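Local structure of 6-phosphogluconate dehydratase (Shewanella oneidensis, 2GP4) at residues I33-A38 with I337-D342. The protein probably catalyses the dehydration of 6-phosphogluconate, the first committed step of the Entner-Doudoroff pathway, and is seen here without its iron-sulfur cluster. Sequence-based numbering, arbitrary orientation.
Sequences IARSKA and IVNWDD
Arg35 lays its side chain across the extended run before helix 340-347, with NE 4.0 Å from CG2 of Ile337. Its guanidinium grips the carbonyl of that residue side-on. NE and NH2 both bond to Ile337 O, at 3.2 and 2.9 Å, and this oxygen lies in the guanidinium plane. The two nitrogens approach it from the same face of the carbonyl plane. A bend at the third torsion (chi3 54°) turns the guanidinium off the otherwise extended chain. NH2 also forms a salt bridge with Asp342, 2.6 Å from OD2. The carboxylate sits at the guanidinium edge, its plane turned 32° from that of the arginine, and the individual hydrogen bonds are weak. OD2 of Asp342 also accepts a hydrogen bond from the backbone N-H of Asn339, the N-cap residue, so one carboxylate ties the start of its helix to the arginine. The Asn339 side chain lies over one face of the guanidinium. Cutting Arg35 back to an alanine would probably leave Ile337 O without these two donors and the buried Asp342 without one of its positive partners. Ser36 adds a second link. Its OG receives the N-H of Ile337 at 2.7 Å, almost straight at 174°. The same hydroxyl bonds to Ile32 O within its own helix. Thus the N-H and C=O of Ile337 are both held by side chains of helix 23-51. The other oxygen of Asp342, OD1, pairs with Arg31, one turn before Arg35. The contact joins the middle of helix 23-51 to the loop between helices 322-333 and 340-347. The side chain of Val338 packs on helix 304-316 and also touches Ile32, while Trp340 and Asp341 touch Leu442 of strand 440-445, at the edge of the mixed sheet.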
ATOM      1  N   ILE A  33      13.376 -14.214  -3.290  1.00 19.23           N
ATOM      2  CA  ILE A  33      14.698 -14.423  -2.711  1.00 19.02           C
ATOM      3  C   ILE A  33      15.734 -14.624  -3.818  1.00 19.74           C
ATOM      4  O   ILE A  33      16.811 -14.017  -3.783  1.00 19.73           O
ATOM      5  CB  ILE A  33      14.713 -15.625  -1.730  1.00 19.37           C
ATOM      6  CG1 ILE A  33      13.874 -15.314  -0.481  1.00 18.61           C
ATOM      7  CG2 ILE A  33      16.161 -16.037  -1.361  1.00 17.99           C
ATOM      8  CD1 ILE A  33      13.545 -16.533   0.371  1.00 18.26           C
ATOM      9  N   ALA A  34      15.395 -15.462  -4.800  1.00 20.17           N
ATOM     10  CA  ALA A  34      16.290 -15.768  -5.919  1.00 20.46           C
ATOM     11  C   ALA A  34      16.576 -14.529  -6.746  1.00 20.66           C
ATOM     12  O   ALA A  34      17.720 -14.263  -7.115  1.00 20.81           O
ATOM     13  CB  ALA A  34      15.701 -16.869  -6.803  1.00 20.27           C
ATOM     14  N   ARG A  35      15.525 -13.768  -7.021  1.00 20.97           N
ATOM     15  CA  ARG A  35      15.622 -12.601  -7.882  1.00 21.42           C
ATOM     16  C   ARG A  35      16.339 -11.445  -7.189  1.00 21.34           C
ATOM     17  O   ARG A  35      16.920 -10.601  -7.851  1.00 21.29           O
ATOM     18  CB  ARG A  35      14.224 -12.175  -8.326  1.00 21.49           C
ATOM     19  CG  ARG A  35      14.187 -11.134  -9.425  1.00 21.97           C
ATOM     20  CD  ARG A  35      12.773 -10.980  -9.930  1.00 23.41           C
ATOM     21  NE  ARG A  35      11.864 -10.696  -8.830  1.00 24.91           N
ATOM     22  CZ  ARG A  35      10.652 -11.219  -8.690  1.00 25.02           C
ATOM     23  NH1 ARG A  35      10.175 -12.079  -9.579  1.00 25.60           N
ATOM     24  NH2 ARG A  35       9.922 -10.884  -7.643  1.00 25.04           N
ATOM     25  N   SER A  36      16.291 -11.423  -5.860  1.00 21.63           N
ATOM     26  CA  SER A  36      16.916 -10.369  -5.060  1.00 22.20           C
ATOM     27  C   SER A  36      18.317 -10.749  -4.569  1.00 22.53           C
ATOM     28  O   SER A  36      18.999  -9.931  -3.947  1.00 22.75           O
ATOM     29  CB  SER A  36      16.033 -10.014  -3.859  1.00 22.15           C
ATOM     30  OG  SER A  36      14.703  -9.729  -4.255  1.00 22.19           O
ATOM     31  N   LYS A  37      18.732 -11.979  -4.870  1.00 22.82           N
ATOM     32  CA  LYS A  37      20.008 -12.560  -4.414  1.00 23.11           C
ATOM     33  C   LYS A  37      21.178 -11.575  -4.359  1.00 22.96           C
ATOM     34  O   LYS A  37      21.751 -11.358  -3.291  1.00 23.10           O
ATOM     35  CB  LYS A  37      20.374 -13.777  -5.281  1.00 23.31           C
ATOM     36  CG  LYS A  37      21.607 -14.568  -4.829  1.00 24.40           C
ATOM     37  CD  LYS A  37      21.262 -15.646  -3.805  1.00 26.44           C
ATOM     38  CE  LYS A  37      22.519 -16.313  -3.243  1.00 28.36           C
ATOM     39  NZ  LYS A  37      23.461 -16.815  -4.296  1.00 29.08           N
ATOM     40  N   ALA A  38      21.524 -10.993  -5.506  1.00 22.79           N
ATOM     41  CA  ALA A  38      22.658 -10.077  -5.610  1.00 22.67           C
ATOM     42  C   ALA A  38      22.409  -8.751  -4.889  1.00 22.75           C
ATOM     43  O   ALA A  38      23.222  -8.319  -4.067  1.00 22.62           O
ATOM     44  CB  ALA A  38      23.014  -9.834  -7.075  1.00 22.73           C
ATOM     45  N   ILE A 337      13.535  -7.317  -4.664  1.00 17.81           N
ATOM     46  CA  ILE A 337      12.841  -7.031  -5.917  1.00 17.39           C
ATOM     47  C   ILE A 337      11.527  -7.806  -6.018  1.00 17.56           C
ATOM     48  O   ILE A 337      11.533  -9.033  -6.114  1.00 17.63           O
ATOM     49  CB  ILE A 337      13.739  -7.329  -7.149  1.00 17.50           C
ATOM     50  CG1 ILE A 337      15.126  -6.690  -6.968  1.00 17.09           C
ATOM     51  CG2 ILE A 337      13.047  -6.870  -8.443  1.00 16.66           C
ATOM     52  CD1 ILE A 337      16.110  -6.930  -8.108  1.00 16.91           C
ATOM     53  N   VAL A 338      10.413  -7.071  -5.994  1.00 17.55           N
ATOM     54  CA  VAL A 338       9.062  -7.635  -6.099  1.00 17.46           C
ATOM     55  C   VAL A 338       8.338  -7.042  -7.315  1.00 17.50           C
ATOM     56  O   VAL A 338       8.396  -5.832  -7.547  1.00 17.41           O
ATOM     57  CB  VAL A 338       8.228  -7.342  -4.812  1.00 17.68           C
ATOM     58  CG1 VAL A 338       6.775  -7.787  -4.971  1.00 18.00           C
ATOM     59  CG2 VAL A 338       8.848  -8.000  -3.582  1.00 17.53           C
ATOM     60  N   ASN A 339       7.662  -7.884  -8.096  1.00 17.52           N
ATOM     61  CA  ASN A 339       6.901  -7.395  -9.253  1.00 17.53           C
ATOM     62  C   ASN A 339       5.405  -7.762  -9.213  1.00 17.46           C
ATOM     63  O   ASN A 339       4.940  -8.370  -8.253  1.00 17.52           O
ATOM     64  CB  ASN A 339       7.575  -7.805 -10.582  1.00 17.39           C
ATOM     65  CG  ASN A 339       7.689  -9.323 -10.766  1.00 18.60           C
ATOM     66  OD1 ASN A 339       8.582  -9.801 -11.476  1.00 19.80           O
ATOM     67  ND2 ASN A 339       6.789 -10.081 -10.145  1.00 19.04           N
ATOM     68  N   TRP A 340       4.665  -7.392 -10.256  1.00 17.56           N
ATOM     69  CA  TRP A 340       3.229  -7.678 -10.329  1.00 17.78           C
ATOM     70  C   TRP A 340       2.882  -9.157 -10.432  1.00 17.94           C
ATOM     71  O   TRP A 340       1.791  -9.558 -10.047  1.00 18.08           O
ATOM     72  CB  TRP A 340       2.546  -6.884 -11.452  1.00 17.41           C
ATOM     73  CG  TRP A 340       2.432  -5.419 -11.160  1.00 16.80           C
ATOM     74  CD1 TRP A 340       2.508  -4.814  -9.930  1.00 16.44           C
ATOM     75  CD2 TRP A 340       2.191  -4.372 -12.105  1.00 16.83           C
ATOM     76  NE1 TRP A 340       2.343  -3.458 -10.057  1.00 15.98           N
ATOM     77  CE2 TRP A 340       2.142  -3.156 -11.377  1.00 16.67           C
ATOM     78  CE3 TRP A 340       2.020  -4.337 -13.496  1.00 16.01           C
ATOM     79  CZ2 TRP A 340       1.934  -1.923 -11.994  1.00 16.68           C
ATOM     80  CZ3 TRP A 340       1.811  -3.111 -14.109  1.00 16.50           C
ATOM     81  CH2 TRP A 340       1.768  -1.919 -13.357  1.00 16.78           C
ATOM     82  N   ASP A 341       3.803  -9.966 -10.944  1.00 18.37           N
ATOM     83  CA  ASP A 341       3.609 -11.418 -10.957  1.00 18.80           C
ATOM     84  C   ASP A 341       3.528 -11.956  -9.527  1.00 18.89           C
ATOM     85  O   ASP A 341       2.780 -12.895  -9.257  1.00 18.79           O
ATOM     86  CB  ASP A 341       4.737 -12.122 -11.702  1.00 19.04           C
ATOM     87  CG  ASP A 341       4.901 -11.631 -13.124  1.00 20.32           C
ATOM     88  OD1 ASP A 341       5.805 -10.807 -13.362  1.00 22.46           O
ATOM     89  OD2 ASP A 341       4.142 -12.077 -14.007  1.00 22.57           O
ATOM     90  N   ASP A 342       4.303 -11.361  -8.617  1.00 18.85           N
ATOM     91  CA  ASP A 342       4.233 -11.724  -7.206  1.00 19.06           C
ATOM     92  C   ASP A 342       2.855 -11.414  -6.635  1.00 18.99           C
ATOM     93  O   ASP A 342       2.252 -12.264  -5.996  1.00 18.92           O
ATOM     94  CB  ASP A 342       5.311 -11.010  -6.386  1.00 19.09           C
ATOM     95  CG  ASP A 342       6.717 -11.234  -6.930  1.00 19.53           C
ATOM     96  OD1 ASP A 342       7.006 -12.325  -7.475  1.00 19.50           O
ATOM     97  OD2 ASP A 342       7.540 -10.302  -6.801  1.00 19.29           O
TER